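Histidine triad protein (Plasmodium falciparum 3D7, PDB 5CS2) probably hydrolyses diadenosine triphosphate to AMP and ADP, as a member of the FHIT branch of the histidine triad family. Local coordinates at residues A[3-8]-A[82-87]; A[12-17]-A[194-199]; A[40-45]-A[76-81]; A[55-60]-A[116-121]. One frame throughout, in Å; residues are numbered along the deposited sequence.

How the contacts relate
Contact 4 lies at the heart of the sheet, about 5 Å from the centre of the chain, and carries His116, the predicted nucleotidylated histidine. Contact 3 adjoins it, centres 10 Å apart, through probable backbone hydrogen bonds between strands 42-46 and 56-60 such as Phe45 N to Leu57 O at 2.9 Å; its Ile78 side chain comes within about 6 Å of that of His116. Helix 72-93 runs through contacts 1 and 3, and Cys82 and Met85 of 82-87 pack on Leu58 and Ile119 of contact 4. Contact 2 is more peripheral, nearest atoms about 8 Å from contact 4, but Phe199 joins it to contact 1 and a Glu13-Lys40 salt bridge to contact 3.

Contact 1. Residues A[3-8]-A[82-87]; sequences EKYKNI and CNFMCY
The packing of the N-terminal helix 4-11 on the long helix 72-93 of the HIT fold centres on Tyr5, whose ring lies against Tyr87 in an offset stack. The centroids are 4.0 Å apart and the planes only 18° from parallel. Each ring lays a rim atom over the face of the other, Tyr5 CE2 3.3 Å from Tyr87 CD1, while Tyr87 CB also sits over the Tyr5 face in a CH-pi contact. The opposite face of Tyr5 is lined by Lys4 CD, so the phenol is sandwiched. Tyrosine suits this place because its ring packs between Tyr87 and the Lys4 methylenes while its hydroxyl reaches the polar margin.

There the extended Lys4 chain, its CG anti to the backbone N, brings NZ to Asn83 OD1 at 2.8 Å, tilted 22° from the carbonyl plane, and to its neighbour Tyr5 OH at 3.1 Å. The axes of the two helical segments run 10.3 Å apart at 138°, nearer antiparallel than perpendicular. On the inner side Tyr5 CB meets the edge of the Phe84 ring, 3.8 Å from CD1, and Ile8 CG2 lies 4.0 Å from Phe84 CB, the branched isoleucine setting a methyl against the stem of the phenylalanine. Phe84 also meets Phe199 of helix 181-199 edge-to-face. The polar margin faces the second subunit, where Lys4 NZ donates to Leu70 O and Asn83 ND2 to Tyr67 O of that chain.

Contact 2. Residues A[12-17]-A[194-199]; sequences LEWYKN and YINEKF
Asn196 OD1 accepts a hydrogen bond of 2.8 Å from a water that in turn accepts one from Asn17 N. A second water pairs the other half of the amide with Asn17 again: it takes a bond from Asn196 ND2 and gives one of 2.7 Å to Asn17 OD1. Both ends of the Asn196 amide are thus tied to the 12-17 loop through water, which should restrain its rotation. An asparagine suits the spot, offering an acceptor and a donor side by side.

The same oxygen also touches carbon. Lys16 CG lies 3.4 Å from Asn196 OD1, the two side chains crossing at about a right angle before the lysine bends off toward its amine. At the rim of the Trp14 indole, near the ring plane, Asn196 OD1 is 3.6 Å from CZ2. Trp14 has CG anti to its own N (chi1 179°), which sends the six-membered ring toward the helix; there CZ2 packs 3.6 Å from Ile195 CG2, and CZ3 lies 4.1 Å from Phe199 CB. A broad, flat tryptophan can touch three residues along one helical turn in this way.

Just before it Glu13, the first residue beyond helix 4-11, has the positive phi of a Schellman motif, and its carboxylate forms a salt bridge with Lys40. The loop lies along the last turn of helix 181-199, with Trp14 also packing on Leu9 of helix 4-11 and Phe199 reaching helix 72-93 at Ile88.

Contact 3. Residues A[40-45]-A[76-81]; sequences KYSYGF and IDINLL
Strand 42-45 and helix 76-81 run in roughly the same direction, their axes 8.7 Å apart and inclined at 33°, with the CA atoms of Ser42 and Ile78 coming within 5.9 Å of each other. The carboxylate of Asp77 carries the polar contact. Ser42 OG donates to Asp77 OD1 at 2.8 Å, arriving from above the carboxylate plane; Thr39 OG1 bonds to the same oxygen. The other oxygen, OD2, takes a weak bond from Tyr41 N at 3.3 Å and lies at the edge of the Tyr41 ring, 3.6 Å from CD2. Ring and carboxylate planes stand almost perpendicular (89°). With CG anti to its backbone nitrogen (chi1 -174°), Asp77 extends toward the turn that precedes the strand, and its short side chain, with two acceptor oxygens, suits a buried place offering several donors.

Ser42 is small enough to lie close under the helix: its OG is 3.5 Å from Ile78 CB, and its CB is 3.9 Å from Leu81 CD2. Gly44 continues this close surface beneath Leu81. The contact thus seats helix 72-93 on the sheet: Leu81 also packs on Ile37 of strand 35-38 and Leu58 of strand 56-60, the two strands flanking 42-46.

Contact 4. Residues A[55-60]-A[116-121]; sequences HILLTT and HIHIIP
The polar side-chain contact is a hydrogen bond between His55 NE2 and His118 ND1, 2.9 Å long and fairly straight at 163°; either nitrogen could be the donor. The rings meet rim to rim with their planes 56° apart. His55 ND1 is bonded to Leu51 N and His118 NE2 weakly to Gln103 OE1, so each imidazole uses both nitrogens, which favours histidine at these two places and should help to restrain their rotation.

Four backbone bonds join the antiparallel strands, two in each hydrogen-bonded pair: Ile56 with Ile119, where Ile56 N reaches Ile119 O at 3.0 Å, and Leu58 with Ile117, where Ile117 N reaches Leu58 O at 2.8 Å. Leu57 faces His118 in the non-hydrogen-bonded pair between them.

These strands lie in the middle of the five-stranded sheet of the HIT fold, and strand 116-122 carries residues of the predicted histidine triad motif. His116 is the predicted site of the AMP-histidine intermediate, and His118 a predicted substrate-binding residue; alternation puts both on the face shared with Leu57 and Thr59. His116 ND1 bonds to His114 O, which should restrain the turn of the ring.

A CH-pi contact sets Ile120 CG1 over the His55 ring, almost along its normal and 3.6 Å from the centroid. The Leu57 CD2 methyl lies obliquely beside the His118 ring. On the opposite face of the sheet Ile56 CG1 packs 3.8 Å from Ile119 CB and Leu58 CD1 3.9 Å from Ile119 CD1, beta-branched and leucine side chains that meet helix 72-93 at Cys82 and Met89.

Contact 1. Residues A[3-8]-A[82-87]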
# COMPACT_ATOMS: atom_id res chain seq x y z
N GLU A 3 1.72 -22.49 0.37
CA GLU A 3 2.68 -22.20 -0.70
C GLU A 3 2.69 -20.71 -1.14
O GLU A 3 3.77 -20.24 -1.51
CB GLU A 3 2.52 -23.16 -1.89
CG GLU A 3 3.09 -22.71 -3.24
CD GLU A 3 4.36 -23.38 -3.72
OE1 GLU A 3 4.62 -23.35 -4.94
OE2 GLU A 3 5.10 -23.93 -2.87
N LYS A 4 1.53 -19.99 -1.13
CA LYS A 4 1.51 -18.56 -1.53
C LYS A 4 2.52 -17.74 -0.71
O LYS A 4 3.33 -17.00 -1.27
CB LYS A 4 0.11 -17.92 -1.36
CG LYS A 4 0.08 -16.44 -1.78
CD LYS A 4 -1.12 -15.63 -1.22
CE LYS A 4 -0.84 -14.13 -1.24
NZ LYS A 4 -1.97 -13.29 -0.68
N TYR A 5 2.43 -17.87 0.61
CA TYR A 5 3.27 -17.09 1.52
C TYR A 5 4.70 -17.56 1.54
O TYR A 5 5.60 -16.73 1.66
CB TYR A 5 2.65 -17.02 2.89
CG TYR A 5 1.34 -16.29 2.79
CD1 TYR A 5 1.30 -14.93 2.46
CD2 TYR A 5 0.13 -16.98 2.89
CE1 TYR A 5 0.09 -14.28 2.26
CE2 TYR A 5 -1.09 -16.32 2.72
CZ TYR A 5 -1.11 -14.97 2.41
OH TYR A 5 -2.30 -14.31 2.24
N LYS A 6 4.93 -18.87 1.34
CA LYS A 6 6.26 -19.44 1.26
C LYS A 6 6.89 -18.88 -0.01
O LYS A 6 8.06 -18.51 -0.00
CB LYS A 6 6.16 -20.99 1.19
CG LYS A 6 7.51 -21.71 1.15
CD LYS A 6 7.33 -23.21 0.90
CE LYS A 6 8.47 -23.85 0.13
NZ LYS A 6 9.70 -24.00 0.95
N ASN A 7 6.08 -18.74 -1.09
CA ASN A 7 6.56 -18.21 -2.37
C ASN A 7 6.92 -16.72 -2.22
O ASN A 7 7.92 -16.28 -2.78
CB ASN A 7 5.51 -18.40 -3.47
CG ASN A 7 6.06 -18.21 -4.86
OD1 ASN A 7 7.28 -18.24 -5.09
ND2 ASN A 7 5.19 -18.04 -5.83
N ILE A 8 6.15 -15.98 -1.41
CA ILE A 8 6.46 -14.57 -1.18
C ILE A 8 7.82 -14.48 -0.43
O ILE A 8 8.68 -13.71 -0.83
CB ILE A 8 5.32 -13.89 -0.38
CG1 ILE A 8 4.12 -13.59 -1.32
CG2 ILE A 8 5.80 -12.61 0.39
CD1 ILE A 8 2.89 -12.92 -0.60
N CYS A 82 4.18 -6.51 3.15
CA CYS A 82 2.93 -6.01 3.70
C CYS A 82 1.84 -7.07 3.65
O CYS A 82 1.17 -7.31 4.66
CB CYS A 82 2.48 -4.73 3.00
SG CYS A 82 0.97 -4.05 3.70
N ASN A 83 1.63 -7.65 2.47
CA ASN A 83 0.58 -8.68 2.29
C ASN A 83 0.87 -9.88 3.22
O ASN A 83 -0.04 -10.32 3.94
CB ASN A 83 0.53 -9.11 0.82
CG ASN A 83 -0.71 -9.89 0.52
OD1 ASN A 83 -0.73 -11.11 0.60
ND2 ASN A 83 -1.74 -9.20 0.09
N PHE A 84 2.13 -10.34 3.26
CA PHE A 84 2.59 -11.44 4.12
C PHE A 84 2.30 -11.09 5.59
O PHE A 84 1.80 -11.94 6.33
CB PHE A 84 4.08 -11.71 3.91
CG PHE A 84 4.65 -12.76 4.84
CD1 PHE A 84 4.38 -14.12 4.64
CD2 PHE A 84 5.38 -12.39 5.97
CE1 PHE A 84 4.90 -15.09 5.51
CE2 PHE A 84 5.86 -13.36 6.87
CZ PHE A 84 5.64 -14.70 6.61
N MET A 85 2.65 -9.84 6.03
CA MET A 85 2.43 -9.45 7.42
C MET A 85 0.96 -9.31 7.80
O MET A 85 0.62 -9.63 8.93
CB MET A 85 3.22 -8.18 7.79
CG MET A 85 4.72 -8.42 7.87
SD MET A 85 5.23 -9.85 8.94
CE MET A 85 4.41 -9.52 10.35
N CYS A 86 0.07 -8.94 6.85
CA CYS A 86 -1.36 -8.93 7.15
C CYS A 86 -1.83 -10.35 7.40
O CYS A 86 -2.64 -10.57 8.30
CB CYS A 86 -2.16 -8.27 6.04
SG CYS A 86 -1.93 -6.50 5.98
N TYR A 87 -1.28 -11.32 6.66
CA TYR A 87 -1.59 -12.74 6.89
C TYR A 87 -1.15 -13.17 8.30
O TYR A 87 -1.96 -13.67 9.07
CB TYR A 87 -0.95 -13.61 5.82
CG TYR A 87 -1.19 -15.10 5.99
CD1 TYR A 87 -2.42 -15.67 5.69
CD2 TYR A 87 -0.19 -15.93 6.49
CE1 TYR A 87 -2.64 -17.04 5.82
CE2 TYR A 87 -0.41 -17.30 6.67
CZ TYR A 87 -1.62 -17.85 6.31
OH TYR A 87 -1.83 -19.20 6.44

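Contact 2. Residues A[12-17]-A[194-199]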
# COMPACT_ATOMS: atom_id res chain seq x y z
N LEU A 12 11.21 -12.53 -1.22
CA LEU A 12 11.77 -11.56 -0.28
C LEU A 12 13.18 -11.98 0.16
O LEU A 12 13.83 -11.26 0.93
CB LEU A 12 10.86 -11.41 0.97
CG LEU A 12 9.46 -10.80 0.78
CD1 LEU A 12 8.63 -10.97 2.01
CD2 LEU A 12 9.54 -9.33 0.45
N GLU A 13 13.64 -13.18 -0.28
CA GLU A 13 14.94 -13.75 0.07
C GLU A 13 15.07 -13.96 1.58
O GLU A 13 16.16 -13.85 2.15
CB GLU A 13 16.10 -12.95 -0.56
CG GLU A 13 16.06 -12.91 -2.08
CD GLU A 13 17.34 -12.62 -2.82
OE1 GLU A 13 18.41 -12.51 -2.18
OE2 GLU A 13 17.28 -12.48 -4.07
N TRP A 14 13.95 -14.27 2.24
CA TRP A 14 13.94 -14.49 3.67
C TRP A 14 14.43 -15.89 4.06
O TRP A 14 14.24 -16.87 3.33
CB TRP A 14 12.53 -14.27 4.24
CG TRP A 14 12.40 -14.50 5.72
CD1 TRP A 14 12.60 -13.60 6.72
CD2 TRP A 14 12.03 -15.74 6.36
NE1 TRP A 14 12.41 -14.19 7.94
CE2 TRP A 14 12.06 -15.50 7.75
CE3 TRP A 14 11.74 -17.03 5.89
CZ2 TRP A 14 11.73 -16.50 8.69
CZ3 TRP A 14 11.43 -18.02 6.82
CH2 TRP A 14 11.40 -17.74 8.20
N TYR A 15 15.02 -15.97 5.25
CA TYR A 15 15.41 -17.22 5.91
C TYR A 15 15.35 -16.97 7.40
O TYR A 15 15.45 -15.81 7.84
CB TYR A 15 16.78 -17.75 5.45
CG TYR A 15 17.92 -16.77 5.60
CD1 TYR A 15 18.64 -16.68 6.79
CD2 TYR A 15 18.32 -15.96 4.54
CE1 TYR A 15 19.71 -15.80 6.93
CE2 TYR A 15 19.39 -15.07 4.66
CZ TYR A 15 20.09 -15.01 5.86
OH TYR A 15 21.13 -14.12 5.98
N LYS A 16 15.10 -18.03 8.19
CA LYS A 16 15.01 -17.89 9.65
C LYS A 16 16.30 -17.22 10.12
O LYS A 16 17.38 -17.57 9.63
CB LYS A 16 14.90 -19.28 10.30
CG LYS A 16 14.75 -19.25 11.79
CD LYS A 16 14.53 -20.65 12.34
CE LYS A 16 15.77 -21.24 12.98
NZ LYS A 16 16.81 -21.64 11.98
N ASN A 17 16.16 -16.22 11.03
CA ASN A 17 17.26 -15.46 11.63
C ASN A 17 17.91 -14.44 10.71
O ASN A 17 18.89 -13.82 11.14
CB ASN A 17 18.34 -16.39 12.23
CG ASN A 17 17.81 -17.22 13.36
OD1 ASN A 17 16.91 -16.82 14.11
ND2 ASN A 17 18.38 -18.40 13.49
N TYR A 194 6.23 -17.03 15.52
CA TYR A 194 5.16 -17.52 14.66
C TYR A 194 5.63 -17.68 13.23
O TYR A 194 5.37 -18.71 12.63
CB TYR A 194 3.92 -16.64 14.78
CG TYR A 194 2.73 -17.22 14.04
CD1 TYR A 194 1.95 -18.22 14.62
CD2 TYR A 194 2.42 -16.80 12.75
CE1 TYR A 194 0.88 -18.79 13.92
CE2 TYR A 194 1.35 -17.36 12.05
CZ TYR A 194 0.59 -18.36 12.64
OH TYR A 194 -0.47 -18.89 11.95
N ILE A 195 6.35 -16.67 12.66
CA ILE A 195 6.88 -16.77 11.32
C ILE A 195 7.76 -18.02 11.22
O ILE A 195 7.59 -18.83 10.32
CB ILE A 195 7.60 -15.45 10.88
CG1 ILE A 195 6.61 -14.28 10.85
CG2 ILE A 195 8.30 -15.63 9.54
CD1 ILE A 195 7.26 -12.79 10.76
N ASN A 196 8.70 -18.18 12.18
CA ASN A 196 9.62 -19.32 12.22
C ASN A 196 8.91 -20.67 12.26
O ASN A 196 9.26 -21.58 11.50
CB ASN A 196 10.56 -19.16 13.41
CG ASN A 196 11.58 -18.06 13.22
OD1 ASN A 196 11.82 -17.60 12.10
ND2 ASN A 196 12.22 -17.65 14.30
N GLU A 197 7.91 -20.78 13.10
CA GLU A 197 7.13 -22.02 13.28
C GLU A 197 6.42 -22.46 11.99
O GLU A 197 6.49 -23.64 11.62
CB GLU A 197 6.13 -21.82 14.44
CG GLU A 197 5.29 -23.04 14.76
CD GLU A 197 4.38 -22.91 15.97
OE1 GLU A 197 3.27 -22.34 15.83
OE2 GLU A 197 4.77 -23.40 17.06
N LYS A 198 5.80 -21.50 11.28
CA LYS A 198 5.03 -21.80 10.07
C LYS A 198 5.81 -21.81 8.79
O LYS A 198 5.36 -22.43 7.82
CB LYS A 198 3.86 -20.79 9.96
CG LYS A 198 2.89 -20.80 11.13
CD LYS A 198 2.16 -22.15 11.26
CE LYS A 198 1.19 -22.15 12.41
NZ LYS A 198 0.62 -23.51 12.63
N PHE A 199 6.98 -21.15 8.75
CA PHE A 199 7.69 -21.00 7.49
C PHE A 199 9.14 -21.45 7.45
O PHE A 199 9.80 -21.24 6.42
CB PHE A 199 7.58 -19.53 7.04
CG PHE A 199 6.16 -19.21 6.67
CD1 PHE A 199 5.60 -19.72 5.49
CD2 PHE A 199 5.33 -18.53 7.55
CE1 PHE A 199 4.26 -19.48 5.18
CE2 PHE A 199 3.98 -18.32 7.25
CZ PHE A 199 3.45 -18.80 6.08
O HOH W 1 13.39 -15.31 12.00
O HOH W 2 14.43 -15.74 14.48

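Contact 3. Residues A[40-45]-A[76-81]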
# COMPACT_ATOMS: atom_id res chain seq x y z
N LYS A 40 15.19 -8.72 1.67
CA LYS A 40 16.25 -8.23 0.79
C LYS A 40 16.33 -6.69 0.82
O LYS A 40 17.43 -6.15 0.81
CB LYS A 40 16.02 -8.73 -0.64
CG LYS A 40 17.16 -8.40 -1.61
CD LYS A 40 16.97 -9.07 -2.96
CE LYS A 40 18.12 -8.77 -3.90
NZ LYS A 40 18.02 -9.56 -5.15
N TYR A 41 15.17 -6.00 0.89
CA TYR A 41 15.11 -4.52 0.86
C TYR A 41 14.35 -3.86 2.00
O TYR A 41 14.36 -2.64 2.10
CB TYR A 41 14.48 -4.07 -0.47
CG TYR A 41 15.22 -4.51 -1.70
CD1 TYR A 41 16.37 -3.84 -2.13
CD2 TYR A 41 14.76 -5.57 -2.47
CE1 TYR A 41 17.05 -4.25 -3.28
CE2 TYR A 41 15.42 -5.96 -3.64
CZ TYR A 41 16.58 -5.32 -4.01
OH TYR A 41 17.24 -5.73 -5.15
N SER A 42 13.68 -4.62 2.87
CA SER A 42 12.83 -4.01 3.89
C SER A 42 12.97 -4.68 5.24
O SER A 42 13.67 -5.69 5.35
CB SER A 42 11.36 -4.17 3.46
OG SER A 42 11.14 -3.78 2.13
N TYR A 43 12.30 -4.14 6.23
CA TYR A 43 12.20 -4.74 7.54
C TYR A 43 10.91 -4.33 8.23
O TYR A 43 10.30 -3.33 7.86
CB TYR A 43 13.45 -4.54 8.41
CG TYR A 43 13.67 -3.14 8.93
CD1 TYR A 43 14.33 -2.19 8.16
CD2 TYR A 43 13.26 -2.79 10.21
CE1 TYR A 43 14.60 -0.92 8.67
CE2 TYR A 43 13.50 -1.51 10.72
CZ TYR A 43 14.19 -0.59 9.95
OH TYR A 43 14.42 0.68 10.46
N GLY A 44 10.47 -5.14 9.16
CA GLY A 44 9.26 -4.91 9.92
C GLY A 44 9.60 -4.80 11.37
O GLY A 44 10.40 -5.59 11.89
N PHE A 45 9.03 -3.82 12.03
CA PHE A 45 9.28 -3.60 13.45
C PHE A 45 8.04 -3.15 14.20
O PHE A 45 7.10 -2.58 13.60
CB PHE A 45 10.48 -2.66 13.65
CG PHE A 45 10.28 -1.26 13.12
CD1 PHE A 45 10.39 -0.99 11.76
CD2 PHE A 45 10.00 -0.21 13.98
CE1 PHE A 45 10.21 0.31 11.26
CE2 PHE A 45 9.87 1.10 13.48
CZ PHE A 45 9.98 1.34 12.13
N ILE A 76 8.14 -3.75 -4.95
CA ILE A 76 7.66 -5.13 -4.88
C ILE A 76 7.95 -5.75 -3.51
O ILE A 76 7.07 -6.38 -2.91
CB ILE A 76 8.30 -5.93 -6.03
CG1 ILE A 76 7.77 -5.43 -7.41
CG2 ILE A 76 8.14 -7.48 -5.84
CD1 ILE A 76 8.56 -5.98 -8.63
N ASP A 77 9.19 -5.58 -3.03
CA ASP A 77 9.60 -6.16 -1.75
C ASP A 77 8.73 -5.69 -0.59
O ASP A 77 8.16 -6.51 0.12
CB ASP A 77 11.10 -5.89 -1.50
CG ASP A 77 11.65 -6.60 -0.27
OD1 ASP A 77 11.22 -6.26 0.85
OD2 ASP A 77 12.56 -7.47 -0.42
N ILE A 78 8.60 -4.36 -0.41
CA ILE A 78 7.88 -3.83 0.73
C ILE A 78 6.37 -4.19 0.69
O ILE A 78 5.75 -4.39 1.74
CB ILE A 78 8.13 -2.32 0.98
CG1 ILE A 78 7.78 -1.98 2.45
CG2 ILE A 78 7.32 -1.45 0.01
CD1 ILE A 78 8.21 -0.63 2.99
N ASN A 79 5.83 -4.33 -0.54
CA ASN A 79 4.41 -4.62 -0.71
C ASN A 79 4.09 -6.09 -0.56
O ASN A 79 3.05 -6.41 0.03
CB ASN A 79 3.89 -4.03 -1.98
CG ASN A 79 3.63 -2.55 -1.74
OD1 ASN A 79 2.84 -2.15 -0.88
ND2 ASN A 79 4.41 -1.71 -2.40
N LEU A 80 4.98 -6.97 -1.01
CA LEU A 80 4.81 -8.41 -0.74
C LEU A 80 4.96 -8.67 0.76
O LEU A 80 4.18 -9.43 1.33
CB LEU A 80 5.79 -9.25 -1.55
CG LEU A 80 5.61 -9.26 -3.08
CD1 LEU A 80 6.68 -10.11 -3.72
CD2 LEU A 80 4.20 -9.75 -3.49
N LEU A 81 5.91 -7.96 1.43
CA LEU A 81 6.05 -8.08 2.89
C LEU A 81 4.78 -7.61 3.62
O LEU A 81 4.34 -8.22 4.58
CB LEU A 81 7.29 -7.26 3.37
CG LEU A 81 7.56 -7.32 4.87
CD1 LEU A 81 7.80 -8.79 5.33
CD2 LEU A 81 8.77 -6.49 5.24

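Contact 4. Residues A[55-60]-A[116-121]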
# COMPACT_ATOMS: atom_id res chain seq x y z
N HIS A 55 -0.22 -2.79 16.07
CA HIS A 55 0.23 -1.75 15.12
C HIS A 55 1.71 -1.94 14.83
O HIS A 55 2.55 -1.84 15.73
CB HIS A 55 -0.03 -0.35 15.71
CG HIS A 55 0.22 0.82 14.80
ND1 HIS A 55 -0.22 2.09 15.14
CD2 HIS A 55 0.88 0.89 13.62
CE1 HIS A 55 0.17 2.88 14.15
NE2 HIS A 55 0.81 2.20 13.20
N ILE A 56 2.03 -2.28 13.58
CA ILE A 56 3.39 -2.52 13.13
C ILE A 56 3.77 -1.59 11.99
O ILE A 56 2.90 -1.03 11.32
CB ILE A 56 3.65 -3.99 12.77
CG1 ILE A 56 2.65 -4.44 11.67
CG2 ILE A 56 3.52 -4.89 14.07
CD1 ILE A 56 3.04 -5.70 10.96
N LEU A 57 5.07 -1.49 11.76
CA LEU A 57 5.63 -0.64 10.70
C LEU A 57 6.53 -1.44 9.80
O LEU A 57 7.28 -2.29 10.29
CB LEU A 57 6.44 0.51 11.35
CG LEU A 57 5.66 1.40 12.32
CD1 LEU A 57 6.58 2.22 13.18
CD2 LEU A 57 4.62 2.24 11.60
N LEU A 58 6.49 -1.15 8.49
CA LEU A 58 7.40 -1.77 7.52
C LEU A 58 8.17 -0.64 6.86
O LEU A 58 7.56 0.37 6.52
CB LEU A 58 6.66 -2.54 6.42
CG LEU A 58 5.62 -3.58 6.86
CD1 LEU A 58 5.16 -4.38 5.68
CD2 LEU A 58 6.18 -4.56 7.87
N THR A 59 9.49 -0.79 6.71
CA THR A 59 10.24 0.29 6.08
C THR A 59 11.32 -0.28 5.21
O THR A 59 11.62 -1.48 5.30
CB THR A 59 10.74 1.31 7.13
OG1 THR A 59 11.19 2.51 6.48
CG2 THR A 59 11.87 0.79 7.94
N THR A 60 11.95 0.57 4.39
CA THR A 60 13.04 0.14 3.52
C THR A 60 14.34 0.14 4.30
O THR A 60 14.48 0.95 5.21
CB THR A 60 13.16 1.09 2.31
OG1 THR A 60 13.15 2.42 2.83
CG2 THR A 60 12.02 0.90 1.31
N HIS A 116 7.41 4.52 5.04
CA HIS A 116 7.00 3.37 5.88
C HIS A 116 5.52 3.04 5.72
O HIS A 116 4.69 3.93 5.49
CB HIS A 116 7.39 3.54 7.36
CG HIS A 116 6.88 4.78 8.02
ND1 HIS A 116 7.43 6.02 7.74
CD2 HIS A 116 5.92 4.92 8.96
CE1 HIS A 116 6.77 6.89 8.49
NE2 HIS A 116 5.86 6.28 9.25
N ILE A 117 5.17 1.75 5.88
CA ILE A 117 3.77 1.34 5.80
C ILE A 117 3.31 1.01 7.21
O ILE A 117 4.01 0.28 7.93
CB ILE A 117 3.62 0.07 4.92
CG1 ILE A 117 4.11 0.28 3.46
CG2 ILE A 117 2.15 -0.45 4.97
CD1 ILE A 117 4.13 -0.99 2.51
N HIS A 118 2.14 1.50 7.57
CA HIS A 118 1.46 1.21 8.83
C HIS A 118 0.52 0.04 8.57
O HIS A 118 -0.24 0.07 7.58
CB HIS A 118 0.58 2.37 9.28
CG HIS A 118 1.35 3.57 9.66
ND1 HIS A 118 1.76 3.79 10.96
CD2 HIS A 118 1.79 4.59 8.88
CE1 HIS A 118 2.41 4.94 10.93
NE2 HIS A 118 2.45 5.46 9.70
N ILE A 119 0.53 -0.96 9.46
CA ILE A 119 -0.43 -2.07 9.37
C ILE A 119 -1.06 -2.09 10.74
O ILE A 119 -0.34 -2.30 11.73
CB ILE A 119 0.20 -3.42 9.02
CG1 ILE A 119 0.78 -3.43 7.61
CG2 ILE A 119 -0.85 -4.57 9.21
CD1 ILE A 119 1.62 -4.69 7.32
N ILE A 120 -2.36 -1.87 10.80
CA ILE A 120 -3.08 -1.81 12.09
C ILE A 120 -4.21 -2.82 12.07
O ILE A 120 -5.23 -2.62 11.38
CB ILE A 120 -3.58 -0.39 12.48
CG1 ILE A 120 -2.48 0.69 12.34
CG2 ILE A 120 -4.18 -0.40 13.90
CD1 ILE A 120 -2.97 2.09 12.04
N PRO A 121 -4.12 -3.86 12.91
CA PRO A 121 -5.24 -4.83 12.98
C PRO A 121 -6.47 -4.12 13.50
O PRO A 121 -6.35 -3.21 14.32
CB PRO A 121 -4.73 -5.86 14.01
CG PRO A 121 -3.23 -5.72 13.98
CD PRO A 121 -3.03 -4.24 13.82